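L-rhamnose mutarotase (Formosa agariphila, PDB 6HHN) catalyses the anomeric conversion of alpha- to beta-L-rhamnose, a step in the breakdown of the green-algal cell-wall polysaccharide ulvan. Local coordinates at residues Phe17-Asn22 with Leu63-Lys68. Residues are numbered along the deposited sequence; the frame is centred on the assembly and turned at random. Where two conformers were deposited one is given.
Sequences FKMKLN and LFAFQK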
loop_
_atom_site.group_PDB
_atom_site.type_symbol
_atom_site.label_atom_id
_atom_site.label_comp_id
_atom_site.label_asym_id
_atom_site.label_seq_id
_atom_site.Cartn_x
_atom_site.Cartn_y
_atom_site.Cartn_z
ATOM N N PHE A 17 1.505 -6.155 0.361
ATOM C CA PHE A 17 0.606 -7.299 0.275
ATOM C C PHE A 17 -0.780 -6.911 0.745
ATOM O O PHE A 17 -0.960 -5.937 1.476
ATOM C CB PHE A 17 1.137 -8.523 1.036
ATOM C CG PHE A 17 1.610 -8.265 2.454
ATOM C CD1 PHE A 17 2.879 -7.767 2.697
ATOM C CD2 PHE A 17 0.789 -8.513 3.534
ATOM C CE1 PHE A 17 3.322 -7.537 3.997
ATOM C CE2 PHE A 17 1.235 -8.293 4.839
ATOM C CZ PHE A 17 2.500 -7.806 5.057
ATOM N N LYS A 18 -1.764 -7.700 0.317
ATOM C CA LYS A 18 -3.172 -7.468 0.593
ATOM C C LYS A 18 -3.688 -8.576 1.496
ATOM O O LYS A 18 -3.434 -9.758 1.242
ATOM C CB LYS A 18 -3.926 -7.469 -0.747
ATOM C CG LYS A 18 -5.423 -7.481 -0.662
ATOM C CD LYS A 18 -6.085 -7.552 -2.058
ATOM C CE LYS A 18 -7.535 -7.938 -1.914
ATOM N NZ LYS A 18 -8.239 -8.026 -3.203
ATOM N N MET A 19 -4.415 -8.185 2.539
ATOM C CA MET A 19 -5.072 -9.108 3.456
ATOM C C MET A 19 -6.545 -8.748 3.540
ATOM O O MET A 19 -6.981 -7.730 2.997
ATOM C CB MET A 19 -4.424 -9.069 4.840
ATOM C CG MET A 19 -2.988 -9.574 4.831
ATOM S SD MET A 19 -2.143 -9.419 6.400
ATOM C CE MET A 19 -1.920 -7.644 6.466
ATOM N N LYS A 20 -7.317 -9.585 4.231
ATOM C CA LYS A 20 -8.766 -9.444 4.289
ATOM C C LYS A 20 -9.203 -9.496 5.745
ATOM O O LYS A 20 -8.876 -10.444 6.461
ATOM C CB LYS A 20 -9.488 -10.535 3.482
ATOM C CG LYS A 20 -9.261 -10.558 1.952
ATOM C CD LYS A 20 -9.779 -9.303 1.256
ATOM C CE LYS A 20 -11.278 -9.123 1.420
ATOM N NZ LYS A 20 -11.788 -7.982 0.588
ATOM N N LEU A 21 -9.920 -8.478 6.181
ATOM C CA LEU A 21 -10.551 -8.434 7.495
ATOM C C LEU A 21 -11.989 -8.922 7.389
ATOM O O LEU A 21 -12.655 -8.758 6.354
ATOM C CB LEU A 21 -10.512 -6.976 7.979
ATOM C CG LEU A 21 -10.853 -6.594 9.413
ATOM C CD1 LEU A 21 -9.870 -7.210 10.385
ATOM C CD2 LEU A 21 -10.865 -5.083 9.556
ATOM N N ASN A 22 -12.483 -9.522 8.453
ATOM C CA ASN A 22 -13.884 -9.903 8.477
ATOM C C ASN A 22 -14.753 -8.655 8.623
ATOM O O ASN A 22 -14.352 -7.664 9.231
ATOM C CB ASN A 22 -14.158 -10.865 9.628
ATOM C CG ASN A 22 -13.500 -12.222 9.435
ATOM O OD1 ASN A 22 -13.063 -12.575 8.342
ATOM N ND2 ASN A 22 -13.459 -13.002 10.499
ATOM N N LEU A 63 -7.161 -4.912 3.629
ATOM C CA LEU A 63 -5.977 -4.326 4.248
ATOM C C LEU A 63 -4.845 -4.311 3.234
ATOM O O LEU A 63 -4.603 -5.313 2.556
ATOM C CB LEU A 63 -5.555 -5.153 5.467
ATOM C CG LEU A 63 -6.599 -5.262 6.576
ATOM C CD1 LEU A 63 -6.273 -6.402 7.548
ATOM C CD2 LEU A 63 -6.716 -3.928 7.329
ATOM N N PHE A 64 -4.171 -3.179 3.124
ATOM C CA PHE A 64 -3.002 -3.031 2.270
ATOM C C PHE A 64 -1.808 -2.755 3.170
ATOM O O PHE A 64 -1.787 -1.752 3.891
ATOM C CB PHE A 64 -3.229 -1.898 1.273
ATOM C CG PHE A 64 -4.317 -2.183 0.256
ATOM C CD1 PHE A 64 -4.018 -2.844 -0.928
ATOM C CD2 PHE A 64 -5.632 -1.772 0.464
ATOM C CE1 PHE A 64 -4.994 -3.091 -1.881
ATOM C CE2 PHE A 64 -6.625 -2.014 -0.499
ATOM C CZ PHE A 64 -6.302 -2.683 -1.663
ATOM N N ALA A 65 -0.825 -3.645 3.133
ATOM C CA ALA A 65 0.371 -3.560 3.957
ATOM C C ALA A 65 1.563 -3.161 3.103
ATOM O O ALA A 65 1.725 -3.640 1.971
ATOM C CB ALA A 65 0.657 -4.919 4.604
ATOM N N PHE A 66 2.407 -2.291 3.671
ATOM C CA PHE A 66 3.670 -1.872 3.088
ATOM C C PHE A 66 4.743 -2.022 4.158
ATOM O O PHE A 66 4.522 -1.643 5.304
ATOM C CB PHE A 66 3.581 -0.397 2.667
ATOM C CG PHE A 66 4.896 0.198 2.254
ATOM C CD1 PHE A 66 5.742 0.789 3.192
ATOM C CD2 PHE A 66 5.302 0.144 0.939
ATOM C CE1 PHE A 66 6.963 1.313 2.813
ATOM C CE2 PHE A 66 6.527 0.696 0.555
ATOM C CZ PHE A 66 7.352 1.271 1.498
ATOM N N GLN A 67 5.903 -2.558 3.787
ATOM C CA GLN A 67 7.020 -2.593 4.722
ATOM C C GLN A 67 8.327 -2.576 3.950
ATOM O O GLN A 67 8.379 -2.870 2.751
ATOM C CB GLN A 67 6.965 -3.803 5.663
ATOM C CG GLN A 67 7.016 -5.104 4.951
ATOM C CD GLN A 67 6.809 -6.341 5.842
ATOM O OE1 GLN A 67 6.121 -6.323 6.877
ATOM N NE2 GLN A 67 7.385 -7.418 5.413
ATOM N N LYS A 68 9.385 -2.208 4.656
ATOM C CA LYS A 68 10.742 -2.336 4.159
ATOM C C LYS A 68 11.410 -3.498 4.871
ATOM O O LYS A 68 11.206 -3.698 6.070
ATOM C CB LYS A 68 11.553 -1.082 4.435
ATOM C CG LYS A 68 11.084 0.129 3.683
ATOM C CD LYS A 68 12.015 1.280 3.970
ATOM C CE LYS A 68 11.458 2.564 3.424
ATOM N NZ LYS A 68 12.356 3.731 3.710
#
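Parts of two antiparallel strands of the dimeric alpha-beta barrel fold pair here, in segments 17-22 and 63-68. Four backbone bonds join the hydrogen-bonded pairs Phe17-Ala65 and Met19-Leu63, among them Ala65 N to Phe17 O (2.8 Å). Between them lies the non-hydrogen-bonded pair Lys18-Phe64, where Lys18 CA sits 3.2 Å from Leu63 O in a CA-H...O contact.

The Phe17 ring folds back over the neighbouring strand because its CG stands between the backbone N and the carbonyl carbon (chi1 49°). Ala65 is small enough to slip beneath: its CB meets the ring face in a CH-pi contact, 3.5 Å from the centroid. The Gln67 amide stands at the ring edge, its plane 85° from that of the ring. Flexible Met19 bends to bring CE within 4.2 Å of Ala65 CB. Branched Leu63 suits this buried face, packing CB on Met19 CB (4.1 Å) and CD1 on Leu21 CB (4.3 Å). An alanine in place of Phe17 would probably leave the Ala65 methyl without its aromatic cover.

Leu63 and Leu21 also touch Tyr29 of helix 26-34, and Gln67 touches Tyr52, both probable substrate-binding residues. On the sheet face opposite Phe17 and Ala65, Phe66 stacks on Phe66 of the second subunit, while strands 106-114 and 52-57 flank the pair.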